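Local coordinates for putative short-chain dehydrogenase/reductase (Burkholderia xenovorans, PDB 5JY1), which binds NAD and is probably an oxidoreductase of the short-chain dehydrogenase/reductase family, perhaps acting as a 3-oxoacyl-[acyl-carrier-protein] reductase, at residues I26-G29 with V30-F34; A81-S84 with A85-F89; R132-F135 with V136-E140; V236-S240 with E241-F245. All blocks are in the same frame, centred on the assembly; numbering follows the deposited sequence.

In the fold
All four contacts are local, each between successive turns of one helix or round its end, in a Rossmann-type fold of parallel strands flanked by helices. Interactions 1 and 4 are largely buried and touch through Phe34, which packs on Val236 and Ala239. Interaction 1 alone reaches NAD, while interaction 4 folds the chain after helix 227-239 back on it through a serine hydroxyl. Interactions 2 and 3 are partly buried and lie on neighbouring helices, 75-89 and 113-141, which meet where Val82 and Val86 pack on Ala133 and Pro137. Their outer sides differ: a water links opposite charges in interaction 2, whereas the aliphatic start of an arginine packs over an aromatic ring in interaction 3. Interactions 3 and 4 also meet other subunits.

Interaction 1 of 4, residues I26-G29 with V30-F34; sequences IGRG and VARSF. With NAD (nicotinamide-adenine-dinucleotide), chain E.
Two arginines one turn apart, Arg28 and Arg32, lie flat on each other, their guanidinium centres 4.4 Å apart and the planes inclined by 23°. Arg28 runs straight from CG to NE; CD of Arg32 lies over the centre of the Arg28 guanidinium, and the bend at the third torsion (chi3 56°) swings NE and the guanidinium of Arg32 alongside that of Arg28. NH2 of Arg28 stands 3.5 Å from NH1 of Arg32, a pairing of like charges that Glu57 probably offsets, since its OE1 forms salt bridges with both nitrogens; Glu228 takes NE of Arg32. At the next residue, the carbonyl O of Gly29 is gripped by Ser33 N and, in one of two conformers of the serine, by Ser33 OG (2.8 Å from that O), from opposite faces of its plane. Ile26 N gives an almost straight bond (175°) to the NAD phosphate oxygen O2N, 2.6 Å away, as expected of a Rossmann fold, where the helix start faces the pyrophosphate. CG2 of Ile26 meets CG2 of Val30 at 4.0 Å. Helix 25-36 is the crossover between strands 16-20 and 40-45: Ala31 packs on strand 40-45, Phe34 on both strands, and Ile26, Val30 and Phe34 pack against helix 227-239.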
loop_
_atom_site.group_PDB
_atom_site.type_symbol
_atom_site.label_atom_id
_atom_site.label_comp_id
_atom_site.label_asym_id
_atom_site.label_seq_id
_atom_site.Cartn_x
_atom_site.Cartn_y
_atom_site.Cartn_z
ATOM N N ILE A 26 -23.189 12.162 -0.030
ATOM C CA ILE A 26 -22.773 11.126 -0.970
ATOM C C ILE A 26 -23.823 10.025 -1.062
ATOM O O ILE A 26 -24.097 9.503 -2.150
ATOM C CB ILE A 26 -21.390 10.576 -0.572
ATOM C CG1 ILE A 26 -20.318 11.623 -0.879
ATOM C CG2 ILE A 26 -21.107 9.286 -1.315
ATOM C CD1 ILE A 26 -18.900 11.238 -0.466
ATOM N N GLY A 27 -24.434 9.659 0.068
ATOM C CA GLY A 27 -25.435 8.605 0.040
ATOM C C GLY A 27 -26.606 8.945 -0.861
ATOM O O GLY A 27 -27.117 8.086 -1.583
ATOM N N ARG A 28 -27.046 10.207 -0.826
ATOM C CA ARG A 28 -28.102 10.662 -1.724
ATOM C C ARG A 28 -27.658 10.582 -3.179
ATOM O O ARG A 28 -28.432 10.171 -4.054
ATOM C CB ARG A 28 -28.500 12.094 -1.373
ATOM C CG ARG A 28 -29.385 12.762 -2.421
ATOM C CD ARG A 28 -29.777 14.161 -1.988
ATOM N NE ARG A 28 -30.616 14.829 -2.980
ATOM C CZ ARG A 28 -30.143 15.502 -4.025
ATOM N NH1 ARG A 28 -28.834 15.591 -4.224
ATOM N NH2 ARG A 28 -30.979 16.078 -4.879
ATOM N N GLY A 29 -26.420 10.987 -3.458
ATOM C CA GLY A 29 -25.927 10.919 -4.822
ATOM C C GLY A 29 -25.836 9.492 -5.320
ATOM O O GLY A 29 -26.188 9.202 -6.468
ATOM N N VAL A 30 -25.378 8.579 -4.461
ATOM C CA VAL A 30 -25.325 7.165 -4.826
ATOM C C VAL A 30 -26.732 6.617 -5.054
ATOM O O VAL A 30 -26.990 5.910 -6.035
ATOM C CB VAL A 30 -24.566 6.363 -3.749
ATOM C CG1 VAL A 30 -24.673 4.870 -4.024
ATOM C CG2 VAL A 30 -23.100 6.796 -3.696
ATOM N N ALA A 31 -27.664 6.928 -4.145
ATOM C CA ALA A 31 -29.024 6.420 -4.289
ATOM C C ALA A 31 -29.656 6.880 -5.597
ATOM O O ALA A 31 -30.302 6.089 -6.291
ATOM C CB ALA A 31 -29.882 6.859 -3.098
ATOM N N ARG A 32 -29.494 8.160 -5.944
ATOM C CA ARG A 32 -30.052 8.663 -7.197
ATOM C C ARG A 32 -29.382 8.017 -8.405
ATOM O O ARG A 32 -30.054 7.706 -9.398
ATOM C CB ARG A 32 -29.928 10.188 -7.246
ATOM C CG ARG A 32 -30.935 10.917 -6.357
ATOM C CD ARG A 32 -30.544 12.367 -6.135
ATOM N NE ARG A 32 -30.388 13.080 -7.400
ATOM C CZ ARG A 32 -31.304 13.880 -7.932
ATOM N NH1 ARG A 32 -32.453 14.098 -7.307
ATOM N NH2 ARG A 32 -31.065 14.474 -9.093
ATOM N N SER A 33 -28.059 7.810 -8.342
ATOM C CA SER A 33 -27.364 7.127 -9.432
ATOM C C SER A 33 -27.876 5.706 -9.601
ATOM O O SER A 33 -28.093 5.249 -10.727
ATOM C CB SER A 33 -25.854 7.110 -9.178
ATOM O OG SER A 33 -25.353 8.417 -9.008
ATOM N N PHE A 34 -28.072 4.989 -8.489
ATOM C CA PHE A 34 -28.627 3.639 -8.547
ATOM C C PHE A 34 -30.028 3.640 -9.148
ATOM O O PHE A 34 -30.382 2.748 -9.929
ATOM C CB PHE A 34 -28.681 3.028 -7.142
ATOM C CG PHE A 34 -27.357 2.550 -6.608
ATOM C CD1 PHE A 34 -26.170 2.783 -7.285
ATOM C CD2 PHE A 34 -27.312 1.844 -5.411
ATOM C CE1 PHE A 34 -24.956 2.323 -6.771
ATOM C CE2 PHE A 34 -26.108 1.375 -4.903
ATOM C CZ PHE A 34 -24.932 1.623 -5.581
HETATM P PA NAD E . -23.187 13.530 5.244
HETATM O O1A NAD E . -22.920 14.089 6.609
HETATM O O2A NAD E . -23.416 14.597 4.184
HETATM O O5B NAD E . -24.489 12.484 5.272
HETATM C C5B NAD E . -24.537 11.592 6.330
HETATM C C4B NAD E . -25.929 10.840 6.272
HETATM O O4B NAD E . -25.935 9.925 7.181
HETATM C C3B NAD E . -27.055 11.858 6.665
HETATM O O3B NAD E . -28.114 11.770 5.762
HETATM C C2B NAD E . -27.452 11.405 8.049
HETATM O O2B NAD E . -28.852 11.856 8.389
HETATM C C1B NAD E . -27.338 10.094 7.951
HETATM N N9A NAD E . -27.229 9.474 9.258
HETATM C C8A NAD E . -26.567 9.964 10.309
HETATM N N7A NAD E . -26.708 9.118 11.309
HETATM C C5A NAD E . -27.459 8.100 10.881
HETATM C C6A NAD E . -27.907 6.955 11.542
HETATM N N6A NAD E . -27.758 6.394 12.878
HETATM N N1A NAD E . -28.651 6.077 10.896
HETATM C C2A NAD E . -28.980 6.299 9.580
HETATM N N3A NAD E . -28.557 7.411 8.932
HETATM C C4A NAD E . -27.780 8.314 9.610
HETATM O O3 NAD E . -21.904 12.577 4.833
HETATM P PN NAD E . -21.036 12.570 3.452
HETATM O O1N NAD E . -20.092 13.762 3.452
HETATM O O2N NAD E . -21.901 12.602 2.178
HETATM O O5D NAD E . -20.105 11.200 3.503
HETATM C C5D NAD E . -20.725 9.939 3.259
HETATM C C4D NAD E . -19.679 8.789 3.436
HETATM O O4D NAD E . -18.555 9.081 2.783
HETATM C C3D NAD E . -19.297 8.693 4.917
HETATM O O3D NAD E . -19.076 7.415 5.280
HETATM C C2D NAD E . -17.982 9.507 4.989
HETATM O O2D NAD E . -17.257 9.078 6.215
HETATM C C1D NAD E . -17.369 9.191 3.868
HETATM N N1N NAD E . -16.437 10.216 3.424
HETATM C C2N NAD E . -16.883 11.352 2.824
HETATM C C3N NAD E . -15.987 12.337 2.401
HETATM C C7N NAD E . -16.471 13.606 1.738
HETATM O O7N NAD E . -15.680 14.371 1.208
HETATM N N7N NAD E . -17.845 13.922 1.726
HETATM C C4N NAD E . -14.642 12.153 2.597
HETATM C C5N NAD E . -14.195 11.025 3.187
HETATM C C6N NAD E . -15.100 10.038 3.604
#

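Interaction 2 of 4, residues A81-S84 with A85-F89; sequences AVRS and AVEQF
Arg83 and Glu87, one turn apart on the outer side of helix 75-89, face each other through a water instead of touching by their charged ends. Both start with CG anti to the carbonyl carbon, but then they part. Glu87 stretches out beyond CG (chi2 167°) and leans back over the preceding turn, its CG 3.1 Å from the carbonyl O of Arg83 and its OE2 3.8 Å from CB of Arg83. The arginine folds at chi3 (-63°), turning its guanidinium so that NE looks toward the water, which lies at the edge of that group and in its plane. NE of Arg83 donates to the water at 3.0 Å, and the water donates in turn to OE2 of Glu87 at 2.9 Å. Beneath the pair, Glu87 N bonds to Arg83 O at 2.8 Å, one of four successive i to i+4 backbone bonds here. Gln88 lays CB and CG beside the carbonyl O of Ser84, whose own hydroxyl bonds back to the carbonyl of Ala80. The inner side of the helix is apolar: Ala81, Ala85 and Phe89 face the sheet, while Val82 and Val86 meet helix 113-141. With 4.7 Å between NE of Arg83 and OE2 of Glu87, the opposite charges probably attract across the helix surface, but the water carries the hydrogen-bonded link.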
loop_
_atom_site.group_PDB
_atom_site.type_symbol
_atom_site.label_atom_id
_atom_site.label_comp_id
_atom_site.label_asym_id
_atom_site.label_seq_id
_atom_site.Cartn_x
_atom_site.Cartn_y
_atom_site.Cartn_z
ATOM N N ALA A 81 -34.576 -3.084 8.342
ATOM C CA ALA A 81 -34.489 -2.462 7.025
ATOM C C ALA A 81 -34.119 -3.478 5.948
ATOM O O ALA A 81 -34.627 -3.412 4.821
ATOM C CB ALA A 81 -33.473 -1.321 7.053
ATOM N N VAL A 82 -33.239 -4.427 6.276
ATOM C CA VAL A 82 -32.895 -5.487 5.328
ATOM C C VAL A 82 -34.117 -6.348 5.020
ATOM O O VAL A 82 -34.366 -6.701 3.860
ATOM C CB VAL A 82 -31.720 -6.326 5.872
ATOM C CG1 VAL A 82 -31.542 -7.593 5.058
ATOM C CG2 VAL A 82 -30.429 -5.505 5.853
ATOM N N ARG A 83 -34.906 -6.695 6.047
ATOM C CA ARG A 83 -36.140 -7.437 5.794
ATOM C C ARG A 83 -37.097 -6.632 4.927
ATOM O O ARG A 83 -37.766 -7.194 4.053
ATOM C CB ARG A 83 -36.840 -7.825 7.100
ATOM C CG ARG A 83 -36.080 -8.836 7.952
ATOM C CD ARG A 83 -36.977 -9.435 9.038
ATOM N NE ARG A 83 -37.457 -8.432 9.986
ATOM C CZ ARG A 83 -36.776 -8.012 11.050
ATOM N NH1 ARG A 83 -35.567 -8.496 11.310
ATOM N NH2 ARG A 83 -37.305 -7.098 11.857
ATOM N N SER A 84 -37.197 -5.322 5.175
ATOM C CA SER A 84 -38.067 -4.478 4.356
ATOM C C SER A 84 -37.666 -4.527 2.886
ATOM O O SER A 84 -38.531 -4.601 2.003
ATOM C CB SER A 84 -38.044 -3.037 4.869
ATOM O OG SER A 84 -38.588 -2.945 6.180
ATOM N N ALA A 85 -36.362 -4.487 2.598
ATOM C CA ALA A 85 -35.913 -4.584 1.212
ATOM C C ALA A 85 -36.381 -5.887 0.569
ATOM O O ALA A 85 -36.927 -5.885 -0.541
ATOM C CB ALA A 85 -34.385 -4.461 1.134
ATOM N N VAL A 86 -36.170 -7.016 1.253
ATOM C CA VAL A 86 -36.528 -8.308 0.676
ATOM C C VAL A 86 -38.044 -8.443 0.560
ATOM O O VAL A 86 -38.564 -8.920 -0.458
ATOM C CB VAL A 86 -35.914 -9.451 1.508
ATOM C CG1 VAL A 86 -36.351 -10.808 0.962
ATOM C CG2 VAL A 86 -34.394 -9.348 1.522
ATOM N N GLU A 87 -38.777 -8.018 1.592
ATOM C CA GLU A 87 -40.234 -8.138 1.565
ATOM C C GLU A 87 -40.851 -7.266 0.475
ATOM O O GLU A 87 -41.757 -7.707 -0.242
ATOM C CB GLU A 87 -40.802 -7.785 2.938
ATOM C CG GLU A 87 -40.442 -8.825 4.004
ATOM C CD GLU A 87 -40.708 -8.366 5.433
ATOM O OE1 GLU A 87 -41.242 -7.251 5.628
ATOM O OE2 GLU A 87 -40.376 -9.135 6.365
ATOM N N GLN A 88 -40.352 -6.041 0.308
ATOM C CA GLN A 88 -40.981 -5.113 -0.627
ATOM C C GLN A 88 -40.548 -5.358 -2.068
ATOM O O GLN A 88 -41.353 -5.202 -2.992
ATOM C CB GLN A 88 -40.664 -3.675 -0.226
ATOM C CG GLN A 88 -41.293 -3.271 1.086
ATOM C CD GLN A 88 -42.800 -3.271 1.008
ATOM O OE1 GLN A 88 -43.382 -2.702 0.082
ATOM N NE2 GLN A 88 -43.446 -3.922 1.973
ATOM N N PHE A 89 -39.283 -5.714 -2.291
ATOM C CA PHE A 89 -38.762 -5.794 -3.647
ATOM C C PHE A 89 -38.225 -7.161 -4.054
ATOM O O PHE A 89 -37.867 -7.334 -5.227
ATOM C CB PHE A 89 -37.652 -4.750 -3.851
ATOM C CG PHE A 89 -38.139 -3.326 -3.841
ATOM C CD1 PHE A 89 -39.080 -2.890 -4.759
ATOM C CD2 PHE A 89 -37.625 -2.413 -2.933
ATOM C CE1 PHE A 89 -39.520 -1.574 -4.759
ATOM C CE2 PHE A 89 -38.054 -1.095 -2.929
ATOM C CZ PHE A 89 -39.003 -0.676 -3.844
HETATM O O HOH W 1 -40.104 -7.629 8.823
#

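Interaction 3 of 4, residues R132-F135 with V136-E140; sequences RAAF and VPMRE. With EDO (1,2-ethanediol), chain I.
Phe135 and Arg139 meet one turn apart near the end of helix 113-141, a long helix of the Rossmann-type fold that is kinked at Pro137. CB of Arg139 sits over one face of the Phe135 ring in a CH-pi contact, 4.2 Å from the centroid and 15° off the ring normal. Further out, the arginine bends at its third torsion and turns its guanidinium across the rim, where NH1 of Arg139 comes within 3.4 Å of CE2 of Phe135. The two planes are 61° apart, so the guanidinium does not lie flat on the ring. Instead CE2 stands over one face of the guanidinium, toward its rim.

The backbone sets this spacing: Arg139 N donates to Phe135 O at 2.7 Å. Alongside, Met138 N bonds to Ala134 O, and the extended methionine carries CE to 3.9 Å from CB of Ala134. Pro137 has no N-H to give to Ala133 O, which receives instead a weak bond from Val136 N (3.3 Å); the proline CD lies close to the carbonyls of Ala133 and Ala134.

Beyond this shell, Trp182 stacks with the Phe135 ring, and Ile187 of strand 187-194 touches both Phe135 and Met138. Ala133 and Pro137 pack on helix 75-89. Arg132 leaves for the second subunit, where NH1 bonds to the carbonyl O of Lys111. At the outer end, NH2 of Arg139 donates to O1 of an ethanediol, probably from the crystallisation liquor, at 2.7 Å, the N-H...O angle 168°.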
loop_
_atom_site.group_PDB
_atom_site.type_symbol
_atom_site.label_atom_id
_atom_site.label_comp_id
_atom_site.label_asym_id
_atom_site.label_seq_id
_atom_site.Cartn_x
_atom_site.Cartn_y
_atom_site.Cartn_z
ATOM N N ARG A 132 -23.609 -8.440 7.822
ATOM C CA ARG A 132 -24.062 -9.766 8.225
ATOM C C ARG A 132 -25.563 -9.965 7.999
ATOM O O ARG A 132 -25.993 -11.091 7.727
ATOM C CB ARG A 132 -23.664 -10.022 9.681
ATOM C CG ARG A 132 -22.145 -10.254 9.812
ATOM C CD ARG A 132 -21.538 -9.694 11.114
ATOM N NE ARG A 132 -22.218 -10.157 12.327
ATOM C CZ ARG A 132 -21.942 -11.293 12.963
ATOM N NH1 ARG A 132 -21.019 -12.122 12.493
ATOM N NH2 ARG A 132 -22.590 -11.605 14.080
ATOM N N ALA A 133 -26.370 -8.897 8.061
ATOM C CA ALA A 133 -27.797 -9.047 7.772
ATOM C C ALA A 133 -28.051 -9.214 6.276
ATOM O O ALA A 133 -28.830 -10.087 5.871
ATOM C CB ALA A 133 -28.582 -7.854 8.315
ATOM N N ALA A 134 -27.400 -8.388 5.445
ATOM C CA ALA A 134 -27.569 -8.495 3.998
ATOM C C ALA A 134 -26.984 -9.794 3.457
ATOM O O ALA A 134 -27.452 -10.312 2.435
ATOM C CB ALA A 134 -26.920 -7.289 3.310
ATOM N N PHE A 135 -25.973 -10.335 4.136
ATOM C CA PHE A 135 -25.370 -11.605 3.749
ATOM C C PHE A 135 -26.392 -12.725 3.596
ATOM O O PHE A 135 -26.226 -13.599 2.740
ATOM C CB PHE A 135 -24.319 -11.982 4.800
ATOM C CG PHE A 135 -23.762 -13.366 4.654
ATOM C CD1 PHE A 135 -22.794 -13.647 3.695
ATOM C CD2 PHE A 135 -24.156 -14.373 5.531
ATOM C CE1 PHE A 135 -22.257 -14.922 3.589
ATOM C CE2 PHE A 135 -23.626 -15.645 5.427
ATOM C CZ PHE A 135 -22.685 -15.926 4.467
ATOM N N VAL A 136 -27.447 -12.734 4.410
ATOM C CA VAL A 136 -28.378 -13.860 4.405
ATOM C C VAL A 136 -29.083 -13.946 3.050
ATOM O O VAL A 136 -28.991 -14.994 2.391
ATOM C CB VAL A 136 -29.368 -13.772 5.578
ATOM C CG1 VAL A 136 -30.408 -14.890 5.507
ATOM C CG2 VAL A 136 -28.599 -13.807 6.906
ATOM N N PRO A 137 -29.781 -12.908 2.572
ATOM C CA PRO A 137 -30.373 -13.028 1.228
ATOM C C PRO A 137 -29.339 -13.120 0.110
ATOM O O PRO A 137 -29.621 -13.758 -0.914
ATOM C CB PRO A 137 -31.232 -11.763 1.104
ATOM C CG PRO A 137 -30.603 -10.793 2.051
ATOM C CD PRO A 137 -30.161 -11.632 3.210
ATOM N N MET A 138 -28.162 -12.500 0.266
ATOM C CA MET A 138 -27.137 -12.577 -0.773
ATOM C C MET A 138 -26.593 -13.992 -0.912
ATOM O O MET A 138 -26.424 -14.495 -2.030
ATOM C CB MET A 138 -25.992 -11.602 -0.472
ATOM C CG MET A 138 -26.352 -10.141 -0.606
ATOM S SD MET A 138 -24.946 -9.124 -0.120
ATOM C CE MET A 138 -25.601 -7.476 -0.364
ATOM N N ARG A 139 -26.291 -14.646 0.217
ATOM C CA ARG A 139 -25.835 -16.033 0.162
ATOM C C ARG A 139 -26.863 -16.921 -0.528
ATOM O O ARG A 139 -26.513 -17.751 -1.373
ATOM C CB ARG A 139 -25.559 -16.559 1.573
ATOM C CG ARG A 139 -25.274 -18.053 1.617
ATOM C CD ARG A 139 -25.002 -18.547 3.039
ATOM N NE ARG A 139 -26.134 -18.248 3.926
ATOM C CZ ARG A 139 -26.099 -18.307 5.249
ATOM N NH1 ARG A 139 -24.990 -18.684 5.875
ATOM N NH2 ARG A 139 -27.179 -17.983 5.955
ATOM N N GLU A 140 -28.139 -16.772 -0.167
ATOM C CA GLU A 140 -29.165 -17.638 -0.731
ATOM C C GLU A 140 -29.233 -17.515 -2.246
ATOM O O GLU A 140 -29.448 -18.510 -2.952
ATOM C CB GLU A 140 -30.520 -17.307 -0.118
ATOM C CG GLU A 140 -31.629 -18.171 -0.687
ATOM C CD GLU A 140 -32.983 -17.819 -0.141
ATOM O OE1 GLU A 140 -33.980 -18.071 -0.859
ATOM O OE2 GLU A 140 -33.042 -17.294 0.992
HETATM C C1 EDO I . -26.017 -18.599 8.958
HETATM O O1 EDO I . -27.399 -18.331 8.671
HETATM C C2 EDO I . -25.409 -17.339 9.555
HETATM O O2 EDO I . -25.885 -16.217 8.794
#

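Interaction 4 of 4, residues V236-S240 with E241-F245; sequences VFFAS and EMSRF
Where helix 227-239 runs out into the loop before strand 250-253, Ser243 turns back on Phe237. Its OG donates to the carbonyl O of Phe237 at 2.8 Å, reaching that oxygen 24° out of the carbonyl plane. The hydroxyl points inward because it sits between the backbone N and the carbonyl carbon (chi1 62°), and the backbone of the turn sets CB of Ser243 over the Phe237 ring, 3.9 Å from the centroid and 14° off the normal, a CH-pi contact offset toward the rim. Met242 crosses the phenylalanine at about a right angle and brings CB to 3.6 Å from CD1 of Phe237. Ser240 closes the turn: its OG accepts from Met242 N at 3.1 Å, and its carbonyl O takes a weak bond from Ser243 N.

In this Rossmann-type fold the turn leads the chain from a helix flanking the parallel sheet to strand 250-253, the outermost on that side within the chain. Phe238 faces inward against strands 144-149 and 187-194, one face of its ring topped by CD2 of Phe237, while Val236 and Ala239 pack on Phe34 of helix 25-36. The other side of the turn meets the third subunit, whose own Phe237 stacks with this one and whose Met242 touches its counterpart here. On the outer rim NE of Arg244 forms a salt bridge with OE1 of Glu241 at 3.1 Å, met on its anti side but well out of the carboxylate plane. OE2 of Glu241 is held by Trp143 NE1, and NH1 of Arg244 forms a salt bridge with Asp230 of the third subunit.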
loop_
_atom_site.group_PDB
_atom_site.type_symbol
_atom_site.label_atom_id
_atom_site.label_comp_id
_atom_site.label_asym_id
_atom_site.label_seq_id
_atom_site.Cartn_x
_atom_site.Cartn_y
_atom_site.Cartn_z
ATOM N N VAL A 236 -21.771 2.614 -8.699
ATOM C CA VAL A 236 -22.450 1.763 -9.675
ATOM C C VAL A 236 -21.508 0.673 -10.183
ATOM O O VAL A 236 -21.895 -0.495 -10.302
ATOM C CB VAL A 236 -23.013 2.614 -10.829
ATOM C CG1 VAL A 236 -23.509 1.711 -11.963
ATOM C CG2 VAL A 236 -24.165 3.486 -10.331
ATOM N N PHE A 237 -20.258 1.034 -10.490
ATOM C CA PHE A 237 -19.278 0.031 -10.905
ATOM C C PHE A 237 -19.201 -1.109 -9.897
ATOM O O PHE A 237 -19.347 -2.285 -10.255
ATOM C CB PHE A 237 -17.903 0.680 -11.083
ATOM C CG PHE A 237 -16.786 -0.311 -11.363
ATOM C CD1 PHE A 237 -16.720 -0.986 -12.578
ATOM C CD2 PHE A 237 -15.795 -0.536 -10.416
ATOM C CE1 PHE A 237 -15.698 -1.894 -12.835
ATOM C CE2 PHE A 237 -14.755 -1.435 -10.667
ATOM C CZ PHE A 237 -14.707 -2.107 -11.880
ATOM N N PHE A 238 -19.004 -0.775 -8.621
ATOM C CA PHE A 238 -18.839 -1.788 -7.588
ATOM C C PHE A 238 -20.143 -2.466 -7.199
ATOM O O PHE A 238 -20.113 -3.385 -6.372
ATOM C CB PHE A 238 -18.191 -1.175 -6.339
ATOM C CG PHE A 238 -16.709 -0.972 -6.476
ATOM C CD1 PHE A 238 -15.865 -2.064 -6.612
ATOM C CD2 PHE A 238 -16.158 0.298 -6.463
ATOM C CE1 PHE A 238 -14.496 -1.894 -6.740
ATOM C CE2 PHE A 238 -14.794 0.476 -6.593
ATOM C CZ PHE A 238 -13.963 -0.622 -6.734
ATOM N N ALA A 239 -21.277 -2.032 -7.753
ATOM C CA ALA A 239 -22.565 -2.651 -7.469
ATOM C C ALA A 239 -23.095 -3.483 -8.630
ATOM O O ALA A 239 -24.208 -4.020 -8.534
ATOM C CB ALA A 239 -23.597 -1.573 -7.105
ATOM N N SER A 240 -22.332 -3.614 -9.711
ATOM C CA SER A 240 -22.814 -4.158 -10.974
ATOM C C SER A 240 -21.968 -5.352 -11.412
ATOM O O SER A 240 -21.002 -5.746 -10.747
ATOM C CB SER A 240 -22.795 -3.082 -12.059
ATOM O OG SER A 240 -21.452 -2.774 -12.433
ATOM N N GLU A 241 -22.340 -5.928 -12.563
ATOM C CA GLU A 241 -21.535 -7.000 -13.135
ATOM C C GLU A 241 -20.198 -6.499 -13.657
ATOM O O GLU A 241 -19.304 -7.317 -13.908
ATOM C CB GLU A 241 -22.286 -7.716 -14.263
ATOM C CG GLU A 241 -23.479 -8.528 -13.825
ATOM C CD GLU A 241 -23.136 -9.857 -13.127
ATOM O OE1 GLU A 241 -21.949 -10.224 -13.007
ATOM O OE2 GLU A 241 -24.085 -10.555 -12.721
ATOM N N MET A 242 -20.032 -5.184 -13.831
ATOM C CA MET A 242 -18.759 -4.678 -14.343
ATOM C C MET A 242 -17.601 -5.025 -13.418
ATOM O O MET A 242 -16.462 -5.174 -13.877
ATOM C CB MET A 242 -18.819 -3.167 -14.542
ATOM C CG MET A 242 -19.867 -2.704 -15.531
ATOM S SD MET A 242 -19.775 -0.912 -15.748
ATOM C CE MET A 242 -18.263 -0.739 -16.711
ATOM N N SER A 243 -17.864 -5.118 -12.114
ATOM C CA SER A 243 -16.843 -5.413 -11.119
ATOM C C SER A 243 -16.905 -6.857 -10.636
ATOM O O SER A 243 -16.410 -7.154 -9.544
ATOM C CB SER A 243 -16.980 -4.458 -9.937
ATOM O OG SER A 243 -18.247 -4.642 -9.320
ATOM N N ARG A 244 -17.487 -7.758 -11.441
ATOM C CA ARG A 244 -17.701 -9.142 -11.030
ATOM C C ARG A 244 -16.406 -9.887 -10.730
ATOM O O ARG A 244 -16.456 -10.940 -10.081
ATOM C CB ARG A 244 -18.483 -9.897 -12.114
ATOM C CG ARG A 244 -17.663 -10.111 -13.388
ATOM C CD ARG A 244 -18.509 -10.347 -14.614
ATOM N NE ARG A 244 -19.450 -11.453 -14.462
ATOM C CZ ARG A 244 -19.214 -12.699 -14.865
ATOM N NH1 ARG A 244 -18.054 -13.014 -15.435
ATOM N NH2 ARG A 244 -20.142 -13.633 -14.699
ATOM N N PHE A 245 -15.250 -9.388 -11.190
ATOM C CA PHE A 245 -13.971 -10.032 -10.908
ATOM C C PHE A 245 -13.085 -9.179 -9.999
ATOM O O PHE A 245 -11.876 -9.426 -9.908
ATOM C CB PHE A 245 -13.250 -10.369 -12.221
ATOM C CG PHE A 245 -12.316 -11.572 -12.136
ATOM C CD1 PHE A 245 -12.740 -12.774 -11.572
ATOM C CD2 PHE A 245 -11.028 -11.508 -12.672
ATOM C CE1 PHE A 245 -11.885 -13.881 -11.519
ATOM C CE2 PHE A 245 -10.164 -12.610 -12.618
ATOM C CZ PHE A 245 -10.591 -13.794 -12.042
#